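Local atomic coordinates of light Chain (PDB entry 6BVD), a protein that acts as the zinc-dependent protease of a mosaic botulinum neurotoxin and probably cleaves a SNARE protein needed for neurotransmitter release. Residues N33-A38 / S138-L143; F39-M42 / W46-P49; F10-P15 / S81-K86. All coordinates share one frame; numbering follows the deposited sequence.

Contact 1 (N33-A38 / S138-L143); sequences NTYFKA and SFNVKL
Y35 and K142 carry this contact. The Y35 ring lies against the aliphatic chain of K142, and the two side chains cross at about a right angle. K142 CB touches Y35 CE1 at 3.8 Å. The chain runs straight to CD, then bends at its third torsion (chi3 -70°). That bend carries the end of the lysine over the face of the ring. K142 CE sits above the middle, 4.2 Å from the centroid of the Y35 ring, as a CH-pi contact. K142 NZ lies farther off the centre, 4.5 Å from the same centroid and 25° off the ring normal, as a cation-pi contact. The methylene and the ammonium group therefore share one face of the phenol.

The phenol end of Y35 reaches N140. Y35 OH packs on N140 CB at 3.4 Å and is 3.7 Å from N140 ND2, so this is packing rather than a polar bond. The amide of N140 is turned 23° from the plane of the ring. The ring also nears the main chain, with Y35 CE1 3.8 Å from K142 N. V141 points away from 33-38, and its side chain packs on V149 and I22.

Y35 stands just before strand 36-40, and N140 and K142 lie on strand 138-142. In the mixed sheet these two strands are not neighbours, because strand 21-24 runs between them. Y35 thus reaches from the loop before strand 36-40 to strand 138-142, near the end of strand 21-24. I148, on the outer strand 148-152, also touches Y35 and N140. On the other side of strand 36-40 lies strand 45-48, where F36 packs on I48.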
loop_
_atom_site.group_PDB
_atom_site.type_symbol
_atom_site.label_atom_id
_atom_site.label_comp_id
_atom_site.label_asym_id
_atom_site.label_seq_id
_atom_site.Cartn_x
_atom_site.Cartn_y
_atom_site.Cartn_z
ATOM N N ASN A 33 24.013 9.699 29.311
ATOM C CA ASN A 33 23.955 10.576 28.124
ATOM C C ASN A 33 24.105 9.822 26.791
ATOM O O ASN A 33 24.861 10.246 25.903
ATOM C CB ASN A 33 25.044 11.659 28.209
ATOM C CG ASN A 33 24.476 13.048 28.326
ATOM O OD1 ASN A 33 23.374 13.330 27.868
ATOM N ND2 ASN A 33 25.241 13.943 28.967
ATOM N N THR A 34 23.368 8.727 26.635
ATOM C CA THR A 34 23.469 7.862 25.471
ATOM C C THR A 34 22.402 8.245 24.448
ATOM O O THR A 34 21.224 8.324 24.794
ATOM C CB THR A 34 23.239 6.382 25.857
ATOM O OG1 THR A 34 24.050 6.036 26.970
ATOM C CG2 THR A 34 23.508 5.445 24.688
ATOM N N TYR A 35 22.803 8.477 23.197
ATOM C CA TYR A 35 21.849 8.853 22.136
ATOM C C TYR A 35 21.706 7.735 21.123
ATOM O O TYR A 35 22.638 6.997 20.890
ATOM C CB TYR A 35 22.291 10.133 21.416
ATOM C CG TYR A 35 22.064 11.407 22.219
ATOM C CD1 TYR A 35 20.986 12.246 21.939
ATOM C CD2 TYR A 35 22.908 11.757 23.270
ATOM C CE1 TYR A 35 20.762 13.400 22.652
ATOM C CE2 TYR A 35 22.690 12.924 23.998
ATOM C CZ TYR A 35 21.623 13.740 23.691
ATOM O OH TYR A 35 21.399 14.890 24.417
ATOM N N PHE A 36 20.518 7.632 20.528
ATOM C CA PHE A 36 20.190 6.599 19.555
ATOM C C PHE A 36 19.542 7.238 18.336
ATOM O O PHE A 36 18.683 8.112 18.480
ATOM C CB PHE A 36 19.198 5.569 20.129
ATOM C CG PHE A 36 19.734 4.775 21.302
ATOM C CD1 PHE A 36 20.208 3.479 21.135
ATOM C CD2 PHE A 36 19.696 5.306 22.563
ATOM C CE1 PHE A 36 20.679 2.745 22.214
ATOM C CE2 PHE A 36 20.160 4.583 23.669
ATOM C CZ PHE A 36 20.669 3.307 23.499
ATOM N N LYS A 37 19.902 6.759 17.155
ATOM C CA LYS A 37 19.254 7.205 15.916
ATOM C C LYS A 37 17.780 6.749 15.915
ATOM O O LYS A 37 17.486 5.554 16.094
ATOM C CB LYS A 37 20.003 6.663 14.702
ATOM C CG LYS A 37 19.637 7.374 13.401
ATOM C CD LYS A 37 20.409 6.853 12.231
ATOM C CE LYS A 37 20.149 7.700 10.982
ATOM N NZ LYS A 37 21.013 7.292 9.858
ATOM N N ALA A 38 16.868 7.701 15.752
ATOM C CA ALA A 38 15.415 7.428 15.863
ATOM C C ALA A 38 14.633 7.968 14.673
ATOM O O ALA A 38 15.078 8.941 13.997
ATOM C CB ALA A 38 14.882 8.020 17.184
ATOM N N SER A 138 9.231 14.716 28.417
ATOM C CA SER A 138 10.110 15.163 27.347
ATOM C C SER A 138 11.469 14.472 27.398
ATOM O O SER A 138 11.797 13.786 28.368
ATOM C CB SER A 138 10.250 16.698 27.412
ATOM O OG SER A 138 10.947 17.047 28.577
ATOM N N PHE A 139 12.237 14.589 26.316
ATOM C CA PHE A 139 13.587 14.019 26.249
ATOM C C PHE A 139 14.522 14.897 25.426
ATOM O O PHE A 139 14.066 15.674 24.569
ATOM C CB PHE A 139 13.569 12.599 25.661
ATOM C CG PHE A 139 12.697 12.458 24.426
ATOM C CD1 PHE A 139 13.180 12.791 23.167
ATOM C CD2 PHE A 139 11.387 11.977 24.538
ATOM C CE1 PHE A 139 12.392 12.672 22.012
ATOM C CE2 PHE A 139 10.571 11.852 23.390
ATOM C CZ PHE A 139 11.078 12.215 22.118
ATOM N N ASN A 140 15.825 14.767 25.677
ATOM C CA ASN A 140 16.816 15.425 24.812
ATOM C C ASN A 140 16.928 14.817 23.418
ATOM O O ASN A 140 16.941 13.593 23.255
ATOM C CB ASN A 140 18.210 15.412 25.459
ATOM C CG ASN A 140 18.354 16.449 26.549
ATOM O OD1 ASN A 140 17.383 17.119 26.886
ATOM N ND2 ASN A 140 19.565 16.614 27.081
ATOM N N VAL A 141 17.042 15.675 22.402
ATOM C CA VAL A 141 17.377 15.204 21.062
ATOM C C VAL A 141 18.556 16.012 20.503
ATOM O O VAL A 141 18.732 17.193 20.829
ATOM C CB VAL A 141 16.192 15.279 20.055
ATOM C CG1 VAL A 141 14.911 14.709 20.666
ATOM C CG2 VAL A 141 15.963 16.674 19.540
ATOM N N LYS A 142 19.388 15.354 19.714
ATOM C CA LYS A 142 20.561 16.003 19.141
ATOM C C LYS A 142 20.342 16.243 17.641
ATOM O O LYS A 142 20.073 15.305 16.867
ATOM C CB LYS A 142 21.810 15.166 19.426
ATOM C CG LYS A 142 23.123 15.780 18.940
ATOM C CD LYS A 142 24.276 14.810 19.133
ATOM C CE LYS A 142 24.614 14.629 20.617
ATOM N NZ LYS A 142 25.651 13.557 20.810
ATOM N N LEU A 143 20.354 17.509 17.241
ATOM C CA LEU A 143 20.089 17.877 15.862
ATOM C C LEU A 143 21.293 17.675 14.907
ATOM O O LEU A 143 22.403 17.316 15.325
ATOM C CB LEU A 143 19.589 19.327 15.810
ATOM C CG LEU A 143 18.322 19.608 16.633
ATOM C CD1 LEU A 143 17.999 21.095 16.654
ATOM C CD2 LEU A 143 17.084 18.799 16.170
#

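Contact 2 (F39-M42 / W46-P49); sequences FQIM and WIIP
The backbones of F39 and I47 form an antiparallel hydrogen-bonded pair, with I47 N to F39 O at 2.7 Å and the longer, more bent F39 N to I47 O at 3.0 Å (143° at the hydrogen). W46 CA adds a CA-H...O contact to F39 O at 3.4 Å.

Q40 and W46 meet on one face of the sheet. The Q40 side chain is laid flat over the indole. Its CG is anti to the backbone N (chi1 -161°), and the rest of the chain is extended, which carries its amide out over the indole at a slant. Q40 CB lies over the six-membered ring of W46, 3.6 Å from its centroid, as a CH-pi contact. Farther out the amide stacks on the indole, its plane 13° from that of the ring, with Q40 NE2 3.5 Å from W46 CZ2. The amide ends are held from outside: Q40 OE1 accepts from N44 N in the connecting loop, and Q40 NE2 gives a weak bond to N19 O. These bonds should help fix the rotation of the amide.

F39 and I47 point to the opposite face. I47 CD1 packs on I41 CB at 3.6 Å, at I41, where the chain turns a corner. The F39 ring turns its edge to I47 O, which lies in the ring plane. The F39 and P49 side chains run nearly perpendicular, with F39 CE2 3.9 Å from P49 CD. Helix 83-100 packs against this face, with L90 on F39, and I94 and F97 on I41.

This is a beta hairpin, formed by strands 36-40 and 45-48 within the mixed sheet of the zinc protease domain. One face carries a glutamine-indole stack, the other an apolar surface for the helix.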
loop_
_atom_site.group_PDB
_atom_site.type_symbol
_atom_site.label_atom_id
_atom_site.label_comp_id
_atom_site.label_asym_id
_atom_site.label_seq_id
_atom_site.Cartn_x
_atom_site.Cartn_y
_atom_site.Cartn_z
ATOM N N PHE A 39 13.474 7.331 14.408
ATOM C CA PHE A 39 12.701 7.525 13.164
ATOM C C PHE A 39 11.234 7.793 13.517
ATOM O O PHE A 39 10.610 7.012 14.225
ATOM C CB PHE A 39 12.875 6.287 12.252
ATOM C CG PHE A 39 14.320 5.969 11.932
ATOM C CD1 PHE A 39 14.877 6.327 10.718
ATOM C CD2 PHE A 39 15.128 5.333 12.868
ATOM C CE1 PHE A 39 16.177 6.032 10.421
ATOM C CE2 PHE A 39 16.436 5.067 12.603
ATOM C CZ PHE A 39 16.980 5.414 11.366
ATOM N N GLN A 40 10.714 8.950 13.118
ATOM C CA GLN A 40 9.389 9.366 13.540
ATOM C C GLN A 40 8.388 8.821 12.539
ATOM O O GLN A 40 8.137 9.424 11.497
ATOM C CB GLN A 40 9.227 10.898 13.639
ATOM C CG GLN A 40 8.034 11.260 14.510
ATOM C CD GLN A 40 7.804 12.735 14.697
ATOM O OE1 GLN A 40 6.892 13.128 15.427
ATOM N NE2 GLN A 40 8.631 13.572 14.058
ATOM N N ILE A 41 7.856 7.651 12.854
ATOM C CA ILE A 41 6.941 6.952 11.934
ATOM C C ILE A 41 5.627 7.705 11.743
ATOM O O ILE A 41 4.982 7.633 10.661
ATOM C CB ILE A 41 6.722 5.455 12.475
ATOM C CG1 ILE A 41 5.808 4.676 11.519
ATOM C CG2 ILE A 41 6.210 5.472 13.888
ATOM C CD1 ILE A 41 6.537 4.181 10.338
ATOM N N MET A 42 5.185 8.422 12.774
ATOM C CA MET A 42 4.015 9.307 12.668
ATOM C C MET A 42 4.174 10.331 13.734
ATOM O O MET A 42 4.992 10.117 14.656
ATOM C CB MET A 42 2.657 8.551 12.832
ATOM C CG MET A 42 2.569 7.682 14.117
ATOM S SD MET A 42 0.871 7.049 14.453
ATOM C CE MET A 42 0.134 8.516 15.130
ATOM N N TRP A 46 8.103 7.517 17.850
ATOM C CA TRP A 46 9.469 7.298 17.383
ATOM C C TRP A 46 9.798 5.845 17.423
ATOM O O TRP A 46 9.413 5.145 18.370
ATOM C CB TRP A 46 10.495 8.069 18.269
ATOM C CG TRP A 46 10.352 9.530 18.084
ATOM C CD1 TRP A 46 9.493 10.344 18.731
ATOM C CD2 TRP A 46 11.057 10.344 17.123
ATOM N NE1 TRP A 46 9.628 11.642 18.245
ATOM C CE2 TRP A 46 10.576 11.660 17.259
ATOM C CE3 TRP A 46 12.052 10.081 16.171
ATOM C CZ2 TRP A 46 11.080 12.742 16.482
ATOM C CZ3 TRP A 46 12.549 11.159 15.384
ATOM C CH2 TRP A 46 12.043 12.461 15.546
ATOM N N ILE A 47 10.533 5.390 16.420
ATOM C CA ILE A 47 11.080 4.037 16.448
ATOM C C ILE A 47 12.596 4.033 16.598
ATOM O O ILE A 47 13.308 4.722 15.844
ATOM C CB ILE A 47 10.707 3.259 15.163
ATOM C CG1 ILE A 47 9.188 3.233 15.007
ATOM C CG2 ILE A 47 11.335 1.832 15.162
ATOM C CD1 ILE A 47 8.697 2.660 13.700
ATOM N N ILE A 48 13.089 3.252 17.567
ATOM C CA ILE A 48 14.507 2.941 17.617
ATOM C C ILE A 48 14.707 1.467 17.268
ATOM O O ILE A 48 14.485 0.587 18.100
ATOM C CB ILE A 48 15.118 3.248 18.993
ATOM C CG1 ILE A 48 14.878 4.723 19.359
ATOM C CG2 ILE A 48 16.618 2.851 19.005
ATOM C CD1 ILE A 48 15.273 5.101 20.792
ATOM N N PRO A 49 15.139 1.189 16.029
ATOM C CA PRO A 49 15.113 -0.212 15.567
ATOM C C PRO A 49 16.316 -1.016 16.060
ATOM O O PRO A 49 17.120 -1.513 15.282
ATOM C CB PRO A 49 15.112 -0.070 14.052
ATOM C CG PRO A 49 15.980 1.179 13.829
ATOM C CD PRO A 49 15.643 2.109 14.987
#

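Contact 3 (F10-P15 / S81-K86); sequences FNYDDP and STNTEK
The K86 chain runs alongside Y12 in the same direction, over one face of its ring. K86 CB sits above the rim, 4.2 Å from the centroid of the Y12 ring, as a CH-pi contact. Farther along, K86 CD packs on Y12 CZ at 3.8 Å. The last torsion of K86 then bends (chi4 74°) and takes NZ away from the phenol to L80 O, its hydrogen-bond partner. The lysine thus gives the ring its methylenes, while its charged end is held elsewhere.

N83 approaches on the same side of the ring as K86, but obliquely and out beyond CE2. It crosses Y12 at about a right angle, and the amide plane is 54° from the ring plane. N83 OD1 is 3.7 Å from Y12 CE2. The other end of the amide is near D13, but N83 ND2 to D13 OD1 is 3.6 Å, too long to count as a bond.

The loop that presents Y12 and D13 is fixed from within. D14 OD1 accepts from N11 ND2 at 3.1 Å, on its syn side. D14 OD2 takes N11 N at 2.9 Å, from above the carboxylate plane. One carboxylate therefore grips both the backbone and the amide of N11. Y12 N is bound by N87 OD1 of the helix. N11 ND2 and D14 OD2 also bond to I395 O and A397 N of the second subunit.

The motif is a type I beta turn, N11 to D14, docked on the first turn of helix 83-100. T82 is the N-cap of that helix, with a weak capping bond from E85 N to T82 OG1. The contact lies at the surface and joins the N-terminal loop to the start of the helix.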
loop_
_atom_site.group_PDB
_atom_site.type_symbol
_atom_site.label_atom_id
_atom_site.label_comp_id
_atom_site.label_asym_id
_atom_site.label_seq_id
_atom_site.Cartn_x
_atom_site.Cartn_y
_atom_site.Cartn_z
ATOM N N PHE A 10 11.457 6.054 5.563
ATOM C CA PHE A 10 12.874 6.344 5.786
ATOM C C PHE A 10 13.647 5.038 5.625
ATOM O O PHE A 10 13.087 3.943 5.802
ATOM C CB PHE A 10 13.128 6.952 7.196
ATOM C CG PHE A 10 12.027 6.649 8.207
ATOM C CD1 PHE A 10 11.775 5.344 8.622
ATOM C CD2 PHE A 10 11.231 7.672 8.707
ATOM C CE1 PHE A 10 10.757 5.056 9.530
ATOM C CE2 PHE A 10 10.202 7.400 9.622
ATOM C CZ PHE A 10 9.969 6.092 10.047
ATOM N N ASN A 11 14.922 5.151 5.280
ATOM C CA ASN A 11 15.844 4.023 5.334
ATOM C C ASN A 11 16.757 4.214 6.548
ATOM O O ASN A 11 16.962 5.352 6.970
ATOM C CB ASN A 11 16.642 3.927 4.029
ATOM C CG ASN A 11 15.742 3.991 2.810
ATOM O OD1 ASN A 11 15.093 3.012 2.486
ATOM N ND2 ASN A 11 15.707 5.140 2.131
ATOM N N TYR A 12 17.295 3.133 7.119
ATOM C CA TYR A 12 18.112 3.286 8.329
ATOM C C TYR A 12 19.303 4.224 8.072
ATOM O O TYR A 12 19.723 4.960 8.969
ATOM C CB TYR A 12 18.632 1.940 8.839
ATOM C CG TYR A 12 19.289 2.093 10.185
ATOM C CD1 TYR A 12 18.527 2.217 11.333
ATOM C CD2 TYR A 12 20.677 2.192 10.294
ATOM C CE1 TYR A 12 19.135 2.403 12.583
ATOM C CE2 TYR A 12 21.289 2.378 11.527
ATOM C CZ TYR A 12 20.516 2.476 12.661
ATOM O OH TYR A 12 21.123 2.664 13.886
ATOM N N ASP A 13 19.838 4.198 6.859
ATOM C CA ASP A 13 21.011 5.002 6.556
ATOM C C ASP A 13 20.713 6.435 6.102
ATOM O O ASP A 13 21.648 7.180 5.849
ATOM C CB ASP A 13 21.853 4.320 5.478
ATOM C CG ASP A 13 22.649 3.130 6.004
ATOM O OD1 ASP A 13 22.861 2.993 7.238
ATOM O OD2 ASP A 13 23.070 2.322 5.158
ATOM N N ASP A 14 19.447 6.835 6.010
ATOM C CA ASP A 14 19.144 8.224 5.651
ATOM C C ASP A 14 19.779 9.181 6.671
ATOM O O ASP A 14 19.793 8.929 7.872
ATOM C CB ASP A 14 17.652 8.508 5.621
ATOM C CG ASP A 14 16.895 7.771 4.519
ATOM O OD1 ASP A 14 17.508 7.125 3.637
ATOM O OD2 ASP A 14 15.647 7.867 4.570
ATOM N N PRO A 15 20.274 10.314 6.201
ATOM C CA PRO A 15 20.918 11.235 7.155
ATOM C C PRO A 15 19.920 11.886 8.106
ATOM O O PRO A 15 18.736 11.954 7.784
ATOM C CB PRO A 15 21.580 12.291 6.246
ATOM C CG PRO A 15 20.833 12.259 5.005
ATOM C CD PRO A 15 20.304 10.815 4.818
ATOM N N SER A 81 21.610 -6.966 14.921
ATOM C CA SER A 81 22.995 -6.562 15.163
ATOM C C SER A 81 23.596 -5.807 13.970
ATOM O O SER A 81 24.582 -5.108 14.123
ATOM C CB SER A 81 23.857 -7.776 15.512
ATOM O OG SER A 81 23.946 -8.682 14.423
ATOM N N THR A 82 23.006 -5.955 12.787
ATOM C CA THR A 82 23.496 -5.264 11.591
ATOM C C THR A 82 22.556 -4.151 11.094
ATOM O O THR A 82 21.342 -4.205 11.310
ATOM C CB THR A 82 23.700 -6.246 10.449
ATOM O OG1 THR A 82 22.434 -6.838 10.121
ATOM C CG2 THR A 82 24.648 -7.342 10.865
ATOM N N ASN A 83 23.129 -3.160 10.407
ATOM C CA ASN A 83 22.368 -2.070 9.822
ATOM C C ASN A 83 21.366 -2.538 8.793
ATOM O O ASN A 83 20.282 -1.962 8.672
ATOM C CB ASN A 83 23.305 -1.058 9.173
ATOM C CG ASN A 83 23.939 -0.119 10.181
ATOM O OD1 ASN A 83 23.826 -0.307 11.399
ATOM N ND2 ASN A 83 24.602 0.909 9.676
ATOM N N THR A 84 21.728 -3.566 8.031
ATOM C CA THR A 84 20.802 -4.102 7.048
ATOM C C THR A 84 19.541 -4.644 7.740
ATOM O O THR A 84 18.419 -4.378 7.309
ATOM C CB THR A 84 21.462 -5.198 6.182
ATOM O OG1 THR A 84 22.457 -4.597 5.350
ATOM C CG2 THR A 84 20.432 -5.861 5.274
ATOM N N GLU A 85 19.710 -5.392 8.823
ATOM C CA GLU A 85 18.538 -5.913 9.518
ATOM C C GLU A 85 17.755 -4.819 10.278
ATOM O O GLU A 85 16.542 -4.929 10.430
ATOM C CB GLU A 85 18.925 -7.046 10.474
ATOM C CG GLU A 85 17.705 -7.915 10.853
ATOM C CD GLU A 85 18.069 -9.265 11.461
ATOM O OE1 GLU A 85 19.010 -9.338 12.281
ATOM O OE2 GLU A 85 17.419 -10.270 11.074
ATOM N N LYS A 86 18.426 -3.773 10.763
ATOM C CA LYS A 86 17.691 -2.663 11.375
ATOM C C LYS A 86 16.798 -1.981 10.318
ATOM O O LYS A 86 15.656 -1.573 10.594
ATOM C CB LYS A 86 18.668 -1.649 12.012
ATOM C CG LYS A 86 19.465 -2.257 13.150
ATOM C CD LYS A 86 20.333 -1.153 13.838
ATOM C CE LYS A 86 21.122 -1.639 15.047
ATOM N NZ LYS A 86 22.303 -2.473 14.724
#

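How the contacts relate
In chain order the segments run 10-15, 33-38, 39-42, 46-49, 81-86 and 138-143. Contact 2 is nested inside the loops closed by contacts 1 and 3, while those two cross. The centre of contact 2 is about 12 Å from each of the other centres, and those are about 17 Å apart. Contacts 1 and 2 share strand 36-40 and one mixed sheet. Contact 3 joins the N-terminal loop to helix 83-100, which packs on the hairpin of contact 2. K37 NZ probably hydrogen-bonds to both Y12 O and D14 O, and F39 meets Y12. Together the contacts tie N-terminal loop, sheet and helix into one side of the protease domain.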